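Local coordinates for probable transcriptional repressor protein (Mycobacterium tuberculosis, PDB 4FX0) that probably represses transcription as a DNA-binding winged helix-turn-helix protein of the MarR family that senses oxidation, at residues I51-M55 against S56-A60; I62-R66 against T67-R71; R113-Q116 against A117-A121; P127-R130 against R131-N135. All coordinates share one frame; numbering follows the deposited sequence.

Contact 1. Residues I51-M55 against S56-A60; sequences IDLTM and SELAA
Thr54 and Met55 turn the chain from the short strand 51-53 into helix 55-62, and the first two helical bonds run from Leu58 N to Thr54 O (2.9 Å) and from Ala59 N to Met55 O (2.7 Å). Thr54 holds the N-cap position, yet its side chain makes no capping bond. With its methyl opposite the backbone N (OG1 chi1 -54°), Thr54 turns CG2 to the following turn, where it lies beside Ser56 OG, while CB of Thr54 rests 3.7 Å from CB of Glu57. On the apolar side the contacts are looser. Met55 and Leu58 run side by side in the same direction; the thioether chain, bent at chi2 and chi3, brings CE of Met55 to 4.2 Å from CD2 of Leu58. From the strand, Leu53 sends CD1 to within 4.3 Å of Leu58 CD1. Leu58 is buried and continues into the core, touching Val41 of helix 33-45 and Leu69 of helix 66-78, whereas Glu57 leads its carboxylate away. Behind the turn, Ile51 and Leu53 pair with Ile95 and Lys93, and Asp52 forms a salt bridge with Arg94. A strand passing directly into the first helix of a helix-turn-helix is the layout of the MarR-type winged helix domain.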
ATOM      1  N   ILE B  51      -2.554 -12.362  22.834  1.00 86.05           N
ATOM      2  CA  ILE B  51      -2.027 -13.402  21.955  1.00 82.66           C
ATOM      3  C   ILE B  51      -0.537 -13.236  21.692  1.00 64.74           C
ATOM      4  O   ILE B  51      -0.002 -12.128  21.746  1.00 48.91           O
ATOM      5  CB  ILE B  51      -2.741 -13.409  20.593  1.00 78.72           C
ATOM      6  CG1 ILE B  51      -2.452 -12.111  19.837  1.00 68.97           C
ATOM      7  CG2 ILE B  51      -4.232 -13.604  20.770  1.00 97.61           C
ATOM      8  CD1 ILE B  51      -3.168 -12.009  18.514  1.00 77.19           C
ATOM      9  N   ASP B  52       0.123 -14.350  21.397  1.00 63.56           N
ATOM     10  CA  ASP B  52       1.531 -14.333  21.029  1.00 72.84           C
ATOM     11  C   ASP B  52       1.671 -14.338  19.512  1.00 65.24           C
ATOM     12  O   ASP B  52       1.145 -15.222  18.835  1.00 60.83           O
ATOM     13  CB  ASP B  52       2.255 -15.540  21.627  1.00 84.16           C
ATOM     14  CG  ASP B  52       2.286 -15.510  23.141  1.00 88.49           C
ATOM     15  OD1 ASP B  52       1.296 -15.054  23.749  1.00 79.90           O
ATOM     16  OD2 ASP B  52       3.303 -15.943  23.723  1.00 89.56           O
ATOM     17  N   LEU B  53       2.378 -13.346  18.980  1.00 57.77           N
ATOM     18  CA  LEU B  53       2.566 -13.236  17.539  1.00 63.30           C
ATOM     19  C   LEU B  53       3.941 -12.695  17.175  1.00 66.60           C
ATOM     20  O   LEU B  53       4.484 -11.831  17.864  1.00 54.41           O
ATOM     21  CB  LEU B  53       1.499 -12.329  16.922  1.00 55.77           C
ATOM     22  CG  LEU B  53       0.066 -12.845  16.822  1.00 48.37           C
ATOM     23  CD1 LEU B  53      -0.792 -11.813  16.112  1.00 54.86           C
ATOM     24  CD2 LEU B  53       0.019 -14.176  16.090  1.00 56.64           C
ATOM     25  N   THR B  54       4.496 -13.207  16.083  1.00 80.32           N
ATOM     26  CA  THR B  54       5.727 -12.665  15.532  1.00 81.72           C
ATOM     27  C   THR B  54       5.415 -11.312  14.907  1.00 69.51           C
ATOM     28  O   THR B  54       4.301 -11.084  14.436  1.00 77.30           O
ATOM     29  CB  THR B  54       6.318 -13.597  14.459  1.00 88.49           C
ATOM     30  OG1 THR B  54       6.483 -14.912  15.004  1.00 96.16           O
ATOM     31  CG2 THR B  54       7.666 -13.076  13.980  1.00100.00           C
ATOM     32  N   MET B  55       6.391 -10.412  14.912  1.00 55.82           N
ATOM     33  CA  MET B  55       6.209  -9.102  14.299  1.00 53.64           C
ATOM     34  C   MET B  55       5.996  -9.227  12.794  1.00 68.88           C
ATOM     35  O   MET B  55       5.222  -8.475  12.204  1.00 73.35           O
ATOM     36  CB  MET B  55       7.406  -8.199  14.589  1.00 64.32           C
ATOM     37  CG  MET B  55       7.578  -7.834  16.056  1.00 76.45           C
ATOM     38  SD  MET B  55       6.342  -6.662  16.659  1.00 70.88           S
ATOM     39  CE  MET B  55       4.961  -7.745  17.021  1.00 52.89           C
ATOM     40  N   SER B  56       6.685 -10.179  12.176  1.00 77.96           N
ATOM     41  CA  SER B  56       6.518 -10.428  10.750  1.00 76.90           C
ATOM     42  C   SER B  56       5.162 -11.072  10.476  1.00 67.74           C
ATOM     43  O   SER B  56       4.509 -10.767   9.478  1.00 81.31           O
ATOM     44  CB  SER B  56       7.651 -11.307  10.213  1.00 81.24           C
ATOM     45  OG  SER B  56       7.746 -12.523  10.933  1.00 86.88           O
ATOM     46  N   GLU B  57       4.745 -11.961  11.372  1.00 56.55           N
ATOM     47  CA  GLU B  57       3.451 -12.626  11.255  1.00 60.80           C
ATOM     48  C   GLU B  57       2.322 -11.603  11.332  1.00 72.19           C
ATOM     49  O   GLU B  57       1.284 -11.754  10.686  1.00 67.22           O
ATOM     50  CB  GLU B  57       3.291 -13.676  12.357  1.00 67.71           C
ATOM     51  CG  GLU B  57       1.994 -14.468  12.289  1.00 83.96           C
ATOM     52  CD  GLU B  57       1.937 -15.398  11.092  1.00107.79           C
ATOM     53  OE1 GLU B  57       3.004 -15.697  10.515  1.00112.67           O
ATOM     54  OE2 GLU B  57       0.823 -15.832  10.729  1.00111.43           O
ATOM     55  N   LEU B  58       2.540 -10.561  12.130  1.00 70.31           N
ATOM     56  CA  LEU B  58       1.569  -9.484  12.288  1.00 59.57           C
ATOM     57  C   LEU B  58       1.663  -8.481  11.143  1.00 73.28           C
ATOM     58  O   LEU B  58       0.656  -8.139  10.521  1.00 87.26           O
ATOM     59  CB  LEU B  58       1.792  -8.770  13.622  1.00 54.70           C
ATOM     60  CG  LEU B  58       0.871  -7.585  13.919  1.00 55.85           C
ATOM     61  CD1 LEU B  58      -0.578  -8.038  13.963  1.00 60.04           C
ATOM     62  CD2 LEU B  58       1.264  -6.913  15.227  1.00 42.90           C
ATOM     63  N   ALA B  59       2.877  -8.009  10.873  1.00 71.18           N
ATOM     64  CA  ALA B  59       3.111  -7.036   9.810  1.00 59.68           C
ATOM     65  C   ALA B  59       2.519  -7.515   8.490  1.00 66.41           C
ATOM     66  O   ALA B  59       1.920  -6.736   7.747  1.00 67.38           O
ATOM     67  CB  ALA B  59       4.601  -6.765   9.658  1.00 50.33           C
ATOM     68  N   ALA B  60       2.691  -8.801   8.205  1.00 63.73           N
ATOM     69  CA  ALA B  60       2.157  -9.393   6.986  1.00 68.31           C
ATOM     70  C   ALA B  60       0.630  -9.337   6.962  1.00 72.68           C
ATOM     71  O   ALA B  60       0.029  -9.015   5.937  1.00 77.65           O
ATOM     72  CB  ALA B  60       2.642 -10.827   6.837  1.00 62.58           C
TER

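Contact 2. Residues I62-R66 against T67-R71; sequences IGVER and TTLTR
Val64 packs on Leu69 across the turn of the helix-turn-helix, where helix 55-62 ends and helix 66-78, the recognition helix by its place in the MarR fold, begins. The first helix closes in a Schellman motif with Gly63, at positive phi, as its C-prime residue. The tight part lies inward. CG2 of Val64 sits 3.8 Å from CB of Leu69, the two side chains crossing at about a right angle. Leu69, its CG opposite the backbone N (chi1 169°), is thereby directed into the core against Ala59 and Thr38. Its own amide gives a nearly straight bond to the carbonyl of the N-cap residue, Leu69 N to Glu65 O at 2.8 Å (174°). The outer side is looser and polar. Glu65 runs extended beside Thr67, pointing the same way, but OE1 of Glu65 stays 3.8 Å from OG1 of Thr67. Its other oxygen has a long, weak ion pair with Arg16 of the second subunit, whose Arg12 also packs on Val64. Arg66 is exposed and its chain, bent at chi3, extends from the helix start, its side chain touching Ser56. One turn on, Thr70 N donates to Arg66 O (2.7 Å). OG1 of Thr70 lies within reach of two carbonyl oxygens, both on one side of it: 2.9 Å from Arg66 O and 2.7 Å from Thr67 O.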
ATOM      1  N   ILE B  62      -1.393  -7.223   8.345  1.00 65.33           N
ATOM      2  CA  ILE B  62      -1.872  -5.867   8.093  1.00 64.17           C
ATOM      3  C   ILE B  62      -1.382  -5.356   6.734  1.00 62.09           C
ATOM      4  O   ILE B  62      -1.889  -4.362   6.208  1.00 53.39           O
ATOM      5  CB  ILE B  62      -1.480  -4.893   9.235  1.00 58.36           C
ATOM      6  CG1 ILE B  62      -2.269  -5.211  10.507  1.00 60.86           C
ATOM      7  CG2 ILE B  62      -1.744  -3.451   8.842  1.00 78.23           C
ATOM      8  CD1 ILE B  62      -1.674  -6.311  11.348  1.00 71.96           C
ATOM      9  N   GLY B  63      -0.405  -6.054   6.163  1.00 61.03           N
ATOM     10  CA  GLY B  63       0.110  -5.716   4.848  1.00 48.59           C
ATOM     11  C   GLY B  63       1.160  -4.622   4.882  1.00 54.29           C
ATOM     12  O   GLY B  63       1.272  -3.829   3.948  1.00 47.74           O
ATOM     13  N   VAL B  64       1.932  -4.582   5.964  1.00 52.24           N
ATOM     14  CA  VAL B  64       2.991  -3.592   6.116  1.00 55.03           C
ATOM     15  C   VAL B  64       4.334  -4.267   6.383  1.00 65.87           C
ATOM     16  O   VAL B  64       4.413  -5.492   6.482  1.00 66.13           O
ATOM     17  CB  VAL B  64       2.685  -2.612   7.267  1.00 53.65           C
ATOM     18  CG1 VAL B  64       1.345  -1.929   7.042  1.00 45.93           C
ATOM     19  CG2 VAL B  64       2.702  -3.339   8.603  1.00 59.50           C
ATOM     20  N   GLU B  65       5.387  -3.463   6.496  1.00 71.42           N
ATOM     21  CA  GLU B  65       6.714  -3.977   6.820  1.00 80.91           C
ATOM     22  C   GLU B  65       6.910  -4.071   8.329  1.00 77.70           C
ATOM     23  O   GLU B  65       6.276  -3.340   9.091  1.00 90.03           O
ATOM     24  CB  GLU B  65       7.801  -3.088   6.211  1.00 92.88           C
ATOM     25  CG  GLU B  65       7.849  -3.114   4.697  1.00103.54           C
ATOM     26  CD  GLU B  65       8.971  -2.265   4.134  1.00122.57           C
ATOM     27  OE1 GLU B  65       9.523  -1.432   4.886  1.00118.25           O
ATOM     28  OE2 GLU B  65       9.305  -2.434   2.942  1.00138.31           O
ATOM     29  N   ARG B  66       7.789  -4.972   8.757  1.00 71.82           N
ATOM     30  CA  ARG B  66       8.070  -5.148  10.176  1.00 77.23           C
ATOM     31  C   ARG B  66       8.451  -3.830  10.839  1.00 85.32           C
ATOM     32  O   ARG B  66       7.889  -3.458  11.869  1.00 88.16           O
ATOM     33  CB  ARG B  66       9.173  -6.189  10.394  1.00 85.65           C
ATOM     34  CG  ARG B  66       8.668  -7.503  10.971  1.00 95.22           C
ATOM     35  CD  ARG B  66       9.795  -8.499  11.221  1.00111.80           C
ATOM     36  NE  ARG B  66      10.654  -8.111  12.338  1.00128.89           N
ATOM     37  CZ  ARG B  66      11.302  -8.975  13.114  1.00130.34           C
ATOM     38  NH1 ARG B  66      11.183 -10.279  12.901  1.00135.59           N
ATOM     39  NH2 ARG B  66      12.064  -8.538  14.108  1.00120.35           N
ATOM     40  N   THR B  67       9.408  -3.126  10.242  1.00 86.27           N
ATOM     41  CA  THR B  67       9.875  -1.857  10.786  1.00 90.91           C
ATOM     42  C   THR B  67       8.715  -0.892  11.005  1.00 86.99           C
ATOM     43  O   THR B  67       8.578  -0.301  12.077  1.00 80.57           O
ATOM     44  CB  THR B  67      10.914  -1.197   9.862  1.00 88.45           C
ATOM     45  OG1 THR B  67      10.356  -1.029   8.553  1.00 78.26           O
ATOM     46  CG2 THR B  67      12.165  -2.059   9.770  1.00 83.96           C
ATOM     47  N   THR B  68       7.880  -0.741   9.983  1.00 86.52           N
ATOM     48  CA  THR B  68       6.727   0.145  10.064  1.00 85.50           C
ATOM     49  C   THR B  68       5.782  -0.313  11.168  1.00 81.53           C
ATOM     50  O   THR B  68       5.375   0.479  12.021  1.00 85.86           O
ATOM     51  CB  THR B  68       5.961   0.194   8.733  1.00 74.77           C
ATOM     52  OG1 THR B  68       6.883   0.412   7.657  1.00 89.58           O
ATOM     53  CG2 THR B  68       4.931   1.313   8.751  1.00 73.07           C
ATOM     54  N   LEU B  69       5.440  -1.597  11.146  1.00 69.56           N
ATOM     55  CA  LEU B  69       4.571  -2.179  12.159  1.00 65.96           C
ATOM     56  C   LEU B  69       5.105  -1.909  13.559  1.00 65.63           C
ATOM     57  O   LEU B  69       4.425  -1.309  14.393  1.00 58.22           O
ATOM     58  CB  LEU B  69       4.448  -3.687  11.956  1.00 51.64           C
ATOM     59  CG  LEU B  69       3.766  -4.405  13.123  1.00 60.72           C
ATOM     60  CD1 LEU B  69       2.262  -4.458  12.909  1.00 46.91           C
ATOM     61  CD2 LEU B  69       4.333  -5.801  13.303  1.00 56.78           C
ATOM     62  N   THR B  70       6.327  -2.367  13.808  1.00 63.70           N
ATOM     63  CA  THR B  70       6.960  -2.214  15.111  1.00 59.59           C
ATOM     64  C   THR B  70       6.946  -0.764  15.585  1.00 61.96           C
ATOM     65  O   THR B  70       6.562  -0.482  16.720  1.00 77.24           O
ATOM     66  CB  THR B  70       8.408  -2.732  15.092  1.00 73.12           C
ATOM     67  OG1 THR B  70       9.143  -2.060  14.062  1.00 77.89           O
ATOM     68  CG2 THR B  70       8.428  -4.231  14.828  1.00 70.36           C
ATOM     69  N   ARG B  71       7.363   0.153  14.717  1.00 65.87           N
ATOM     70  CA  ARG B  71       7.373   1.571  15.065  1.00 68.24           C
ATOM     71  C   ARG B  71       5.976   2.034  15.462  1.00 62.30           C
ATOM     72  O   ARG B  71       5.805   2.761  16.441  1.00 68.94           O
ATOM     73  CB  ARG B  71       7.907   2.417  13.906  1.00 62.50           C
ATOM     74  CG  ARG B  71       6.920   3.460  13.397  1.00 71.08           C
ATOM     75  CD  ARG B  71       7.588   4.485  12.493  1.00 81.77           C
ATOM     76  NE  ARG B  71       7.195   4.338  11.094  1.00 93.16           N
ATOM     77  CZ  ARG B  71       7.949   3.771  10.159  1.00107.40           C
ATOM     78  NH1 ARG B  71       9.147   3.294  10.470  1.00103.69           N
ATOM     79  NH2 ARG B  71       7.508   3.684   8.911  1.00 69.11           N
TER

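Contact 3. Residues R113-Q116 against A117-A121; sequences RGVQ and AEVTA
Gln116 O is gripped twice by Thr120, one turn further along helix 99-119: the amide Thr120 N donates at 3.0 Å and the hydroxyl OG1 of Thr120 donates at 2.7 Å to this same oxygen. The two donors arrive from opposite faces of the carbonyl plane. Thr120 can do this because OG1 sits between its own backbone N and carbonyl carbon (chi1 61°), facing back along the helix. Its methyl CG2 meets the amide end of Gln116, 4.1 Å from CD. The Gln116 chain, bent at chi2, carries its amide to partners beyond the helix: OE1 is bonded to Tyr22 OH and to Ala7 N of the second subunit, and NE2 to Glu5 O of that subunit. Both polar atoms are therefore satisfied, and these bonds fix which way round the amide lies. On the buried flank, CG2 of Val115 and CG2 of Val119 are 4.3 Å apart, backed by Tyr22, Ala25 and Leu18 of helix 7-26. Gly114 and Ala117 form the exposed flank. Trp126, at the start of helix 126-142, touches both Gln116 and Thr120. A long helix whose end packs with helices of the partner chain belongs to the dimerization region of MarR-family proteins.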
ATOM      1  N   ARG B 113     -16.364   2.697   8.847  1.00 62.66           N
ATOM      2  CA  ARG B 113     -17.514   2.127   8.157  1.00 67.45           C
ATOM      3  C   ARG B 113     -18.117   3.126   7.173  1.00 74.00           C
ATOM      4  O   ARG B 113     -18.634   2.743   6.122  1.00 74.22           O
ATOM      5  CB  ARG B 113     -18.562   1.674   9.175  1.00 73.14           C
ATOM      6  CG  ARG B 113     -19.586   0.691   8.635  1.00 86.39           C
ATOM      7  CD  ARG B 113     -20.166  -0.149   9.762  1.00103.39           C
ATOM      8  NE  ARG B 113     -21.160  -1.106   9.287  1.00122.23           N
ATOM      9  CZ  ARG B 113     -21.687  -2.069  10.037  1.00127.22           C
ATOM     10  NH1 ARG B 113     -21.308  -2.209  11.300  1.00131.02           N
ATOM     11  NH2 ARG B 113     -22.587  -2.896   9.523  1.00116.52           N
ATOM     12  N   GLY B 114     -18.042   4.408   7.516  1.00 74.18           N
ATOM     13  CA  GLY B 114     -18.557   5.461   6.662  1.00 66.56           C
ATOM     14  C   GLY B 114     -17.715   5.668   5.418  1.00 69.60           C
ATOM     15  O   GLY B 114     -18.244   5.788   4.313  1.00 66.06           O
ATOM     16  N   VAL B 115     -16.398   5.710   5.596  1.00 74.34           N
ATOM     17  CA  VAL B 115     -15.483   5.902   4.477  1.00 61.46           C
ATOM     18  C   VAL B 115     -15.467   4.674   3.568  1.00 52.83           C
ATOM     19  O   VAL B 115     -15.376   4.795   2.347  1.00 47.26           O
ATOM     20  CB  VAL B 115     -14.050   6.224   4.958  1.00 56.20           C
ATOM     21  CG1 VAL B 115     -13.486   5.074   5.777  1.00 43.59           C
ATOM     22  CG2 VAL B 115     -13.148   6.539   3.772  1.00 59.21           C
ATOM     23  N   GLN B 116     -15.562   3.493   4.174  1.00 54.41           N
ATOM     24  CA  GLN B 116     -15.625   2.242   3.427  1.00 34.53           C
ATOM     25  C   GLN B 116     -16.817   2.248   2.479  1.00 57.82           C
ATOM     26  O   GLN B 116     -16.696   1.894   1.307  1.00 72.95           O
ATOM     27  CB  GLN B 116     -15.741   1.059   4.391  1.00 41.49           C
ATOM     28  CG  GLN B 116     -15.904  -0.296   3.718  1.00 46.84           C
ATOM     29  CD  GLN B 116     -14.590  -0.874   3.231  1.00 54.64           C
ATOM     30  OE1 GLN B 116     -13.580  -0.174   3.152  1.00 62.05           O
ATOM     31  NE2 GLN B 116     -14.595  -2.162   2.907  1.00 50.57           N
ATOM     32  N   ALA B 117     -17.969   2.657   2.998  1.00 58.18           N
ATOM     33  CA  ALA B 117     -19.195   2.700   2.210  1.00 56.61           C
ATOM     34  C   ALA B 117     -19.097   3.728   1.087  1.00 43.61           C
ATOM     35  O   ALA B 117     -19.542   3.481  -0.032  1.00 40.45           O
ATOM     36  CB  ALA B 117     -20.387   3.005   3.106  1.00 49.00           C
ATOM     37  N   GLU B 118     -18.507   4.877   1.395  1.00 50.90           N
ATOM     38  CA  GLU B 118     -18.406   5.974   0.440  1.00 53.30           C
ATOM     39  C   GLU B 118     -17.418   5.652  -0.679  1.00 61.66           C
ATOM     40  O   GLU B 118     -17.595   6.082  -1.819  1.00 78.25           O
ATOM     41  CB  GLU B 118     -17.994   7.261   1.161  1.00 71.56           C
ATOM     42  CG  GLU B 118     -18.192   8.532   0.350  1.00 93.69           C
ATOM     43  CD  GLU B 118     -17.977   9.784   1.179  1.00107.71           C
ATOM     44  OE1 GLU B 118     -17.712   9.657   2.393  1.00110.79           O
ATOM     45  OE2 GLU B 118     -18.076  10.897   0.618  1.00110.11           O
ATOM     46  N   VAL B 119     -16.384   4.888  -0.345  1.00 60.69           N
ATOM     47  CA  VAL B 119     -15.346   4.535  -1.309  1.00 60.50           C
ATOM     48  C   VAL B 119     -15.738   3.352  -2.195  1.00 63.77           C
ATOM     49  O   VAL B 119     -15.496   3.367  -3.403  1.00 49.55           O
ATOM     50  CB  VAL B 119     -14.001   4.245  -0.606  1.00 45.18           C
ATOM     51  CG1 VAL B 119     -13.173   3.253  -1.404  1.00 40.66           C
ATOM     52  CG2 VAL B 119     -13.232   5.540  -0.381  1.00 43.07           C
ATOM     53  N   THR B 120     -16.351   2.335  -1.595  1.00 62.72           N
ATOM     54  CA  THR B 120     -16.735   1.135  -2.332  1.00 53.72           C
ATOM     55  C   THR B 120     -18.037   1.327  -3.107  1.00 60.41           C
ATOM     56  O   THR B 120     -18.557   0.386  -3.708  1.00 59.83           O
ATOM     57  CB  THR B 120     -16.873  -0.084  -1.402  1.00 51.66           C
ATOM     58  OG1 THR B 120     -17.894   0.167  -0.428  1.00 60.39           O
ATOM     59  CG2 THR B 120     -15.556  -0.363  -0.691  1.00 37.98           C
ATOM     60  N   ALA B 121     -18.563   2.547  -3.086  1.00 59.06           N
ATOM     61  CA  ALA B 121     -19.750   2.877  -3.862  1.00 65.63           C
ATOM     62  C   ALA B 121     -19.336   3.289  -5.270  1.00 66.51           C
ATOM     63  O   ALA B 121     -20.176   3.518  -6.141  1.00 53.77           O
ATOM     64  CB  ALA B 121     -20.533   3.989  -3.186  1.00 41.18           C
TER

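Contact 4. Residues P127-R130 against R131-N135; sequences PRVR and RDIAN
Arg131 folds its side chain back over Pro127, the residue whose carbonyl its amide already uses (Arg131 N to Pro127 O 3.0 Å). Its CB lies 3.4 Å from Pro127 O and somewhat farther from Arg128 O. CG stands opposite the backbone N (chi1 -176°), and the chain runs on extended to CD before a bend at chi3 (-44°) returns the guanidinium toward the preceding turn. There Pro127 O lies over one face of the group, 3.5 Å above its plane and displaced toward the rim. NH1 is 3.7 Å from CA of Arg128, and NH2 is 4.2 Å from CB of Pro127. Next to it, Arg128 and Asp132 lie side by side, their guanidinium and carboxylate planes 29° apart, but NE of Arg128 remains 5.1 Å from OD2 of Asp132, too far for a salt bridge. On the buried flank CG1 of Val129 meets CD1 of Ile133 at 3.8 Å. Ala14 of the second subunit packs on Ile133, and Asp132 of the second subunit on Val129. Local charges here are thus near without pairing across the segments: the bonds found between the segments are backbone ones, and the salt bridge of Arg130 with Asp4 of the second subunit joins the two subunits.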
ATOM      1  N   PRO B 127     -17.548  -6.765  -3.260  1.00 59.80           N
ATOM      2  CA  PRO B 127     -17.039  -8.118  -3.010  1.00 54.65           C
ATOM      3  C   PRO B 127     -16.285  -8.649  -4.223  1.00 65.01           C
ATOM      4  O   PRO B 127     -15.190  -9.198  -4.088  1.00 69.28           O
ATOM      5  CB  PRO B 127     -18.318  -8.932  -2.795  1.00 52.47           C
ATOM      6  CG  PRO B 127     -19.298  -7.948  -2.272  1.00 54.83           C
ATOM      7  CD  PRO B 127     -18.984  -6.646  -2.951  1.00 57.87           C
ATOM      8  N   ARG B 128     -16.878  -8.473  -5.399  1.00 67.37           N
ATOM      9  CA  ARG B 128     -16.271  -8.898  -6.653  1.00 69.82           C
ATOM     10  C   ARG B 128     -14.896  -8.261  -6.821  1.00 66.50           C
ATOM     11  O   ARG B 128     -13.891  -8.958  -6.970  1.00 66.51           O
ATOM     12  CB  ARG B 128     -17.177  -8.511  -7.826  1.00 94.49           C
ATOM     13  CG  ARG B 128     -16.701  -8.979  -9.194  1.00111.73           C
ATOM     14  CD  ARG B 128     -17.629  -8.473 -10.292  1.00128.65           C
ATOM     15  NE  ARG B 128     -17.584  -7.018 -10.417  1.00136.27           N
ATOM     16  CZ  ARG B 128     -18.497  -6.289 -11.052  1.00126.29           C
ATOM     17  NH1 ARG B 128     -19.545  -6.875 -11.617  1.00132.34           N
ATOM     18  NH2 ARG B 128     -18.369  -4.969 -11.114  1.00108.22           N
ATOM     19  N   VAL B 129     -14.862  -6.933  -6.782  1.00 65.37           N
ATOM     20  CA  VAL B 129     -13.631  -6.177  -6.985  1.00 54.32           C
ATOM     21  C   VAL B 129     -12.591  -6.483  -5.914  1.00 61.40           C
ATOM     22  O   VAL B 129     -11.405  -6.628  -6.212  1.00 74.73           O
ATOM     23  CB  VAL B 129     -13.900  -4.664  -6.999  1.00 54.29           C
ATOM     24  CG1 VAL B 129     -12.591  -3.893  -7.094  1.00 55.97           C
ATOM     25  CG2 VAL B 129     -14.830  -4.303  -8.150  1.00 54.39           C
ATOM     26  N   ARG B 130     -13.037  -6.573  -4.667  1.00 52.17           N
ATOM     27  CA  ARG B 130     -12.143  -6.884  -3.562  1.00 48.58           C
ATOM     28  C   ARG B 130     -11.420  -8.190  -3.847  1.00 51.70           C
ATOM     29  O   ARG B 130     -10.189  -8.253  -3.836  1.00 57.87           O
ATOM     30  CB  ARG B 130     -12.924  -7.003  -2.254  1.00 44.26           C
ATOM     31  CG  ARG B 130     -12.046  -7.063  -1.014  1.00 44.46           C
ATOM     32  CD  ARG B 130     -12.759  -7.746   0.139  1.00 45.91           C
ATOM     33  NE  ARG B 130     -12.868  -9.186  -0.075  1.00 51.92           N
ATOM     34  CZ  ARG B 130     -11.962 -10.068   0.332  1.00 66.01           C
ATOM     35  NH1 ARG B 130     -10.878  -9.661   0.979  1.00 75.06           N
ATOM     36  NH2 ARG B 130     -12.140 -11.361   0.093  1.00 60.84           N
ATOM     37  N   ARG B 131     -12.198  -9.235  -4.105  1.00 46.08           N
ATOM     38  CA  ARG B 131     -11.648 -10.557  -4.369  1.00 51.20           C
ATOM     39  C   ARG B 131     -10.672 -10.521  -5.542  1.00 65.26           C
ATOM     40  O   ARG B 131      -9.622 -11.159  -5.503  1.00 57.31           O
ATOM     41  CB  ARG B 131     -12.776 -11.552  -4.640  1.00 48.32           C
ATOM     42  CG  ARG B 131     -12.322 -12.986  -4.823  1.00 49.93           C
ATOM     43  CD  ARG B 131     -13.514 -13.896  -5.063  1.00 99.78           C
ATOM     44  NE  ARG B 131     -14.613 -13.602  -4.147  1.00 93.52           N
ATOM     45  CZ  ARG B 131     -15.705 -12.919  -4.480  1.00 86.55           C
ATOM     46  NH1 ARG B 131     -15.852 -12.460  -5.716  1.00 93.06           N
ATOM     47  NH2 ARG B 131     -16.652 -12.697  -3.578  1.00 75.23           N
ATOM     48  N   ASP B 132     -11.022  -9.771  -6.584  1.00 73.15           N
ATOM     49  CA  ASP B 132     -10.134  -9.594  -7.729  1.00 69.14           C
ATOM     50  C   ASP B 132      -8.792  -9.012  -7.294  1.00 59.01           C
ATOM     51  O   ASP B 132      -7.738  -9.587  -7.568  1.00 62.82           O
ATOM     52  CB  ASP B 132     -10.781  -8.689  -8.782  1.00 85.68           C
ATOM     53  CG  ASP B 132     -11.730  -9.441  -9.699  1.00100.00           C
ATOM     54  OD1 ASP B 132     -11.400 -10.580 -10.094  1.00 97.86           O
ATOM     55  OD2 ASP B 132     -12.804  -8.893 -10.027  1.00109.60           O
ATOM     56  N   ILE B 133      -8.840  -7.871  -6.615  1.00 60.47           N
ATOM     57  CA  ILE B 133      -7.633  -7.203  -6.138  1.00 57.34           C
ATOM     58  C   ILE B 133      -6.786  -8.141  -5.289  1.00 56.46           C
ATOM     59  O   ILE B 133      -5.579  -8.265  -5.498  1.00 59.90           O
ATOM     60  CB  ILE B 133      -7.977  -5.946  -5.314  1.00 58.59           C
ATOM     61  CG1 ILE B 133      -8.729  -4.932  -6.180  1.00 58.87           C
ATOM     62  CG2 ILE B 133      -6.713  -5.329  -4.730  1.00 52.21           C
ATOM     63  CD1 ILE B 133      -9.200  -3.705  -5.424  1.00 53.84           C
ATOM     64  N   ALA B 134      -7.426  -8.799  -4.329  1.00 50.65           N
ATOM     65  CA  ALA B 134      -6.742  -9.759  -3.474  1.00 56.42           C
ATOM     66  C   ALA B 134      -6.153 -10.894  -4.305  1.00 61.89           C
ATOM     67  O   ALA B 134      -5.001 -11.280  -4.113  1.00 67.13           O
ATOM     68  CB  ALA B 134      -7.692 -10.304  -2.420  1.00 61.14           C
ATOM     69  N   ASN B 135      -6.949 -11.423  -5.230  1.00 60.14           N
ATOM     70  CA  ASN B 135      -6.465 -12.455  -6.139  1.00 57.05           C
ATOM     71  C   ASN B 135      -5.294 -11.943  -6.964  1.00 59.10           C
ATOM     72  O   ASN B 135      -4.389 -12.699  -7.316  1.00 70.93           O
ATOM     73  CB  ASN B 135      -7.583 -12.943  -7.061  1.00 69.31           C
ATOM     74  CG  ASN B 135      -8.628 -13.762  -6.328  1.00 67.93           C
ATOM     75  OD1 ASN B 135      -8.346 -14.360  -5.291  1.00 61.27           O
ATOM     76  ND2 ASN B 135      -9.840 -13.797  -6.870  1.00 79.46           N
TER

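In the fold
Contacts 1 and 2 occupy consecutive helices of the DNA-binding domain and touch, Ala59 O probably accepting a hydrogen bond from Val64 N. Contacts 3 and 4 do not touch, their centres about 16 Å apart, and contact 3 is on the opposite side of the chain's centre from contacts 1 and 2. Contact 2 is a surface contact; the other three are partly buried. In the first pair a helix start is formed after a strand or a turn, with leucines facing inward. Contact 3 lies at the end of helix 99-119 and contact 4 in the first turns of helix 126-142; polar ends of Gln116 and Arg130 reach the second subunit, which contact 2 meets more weakly.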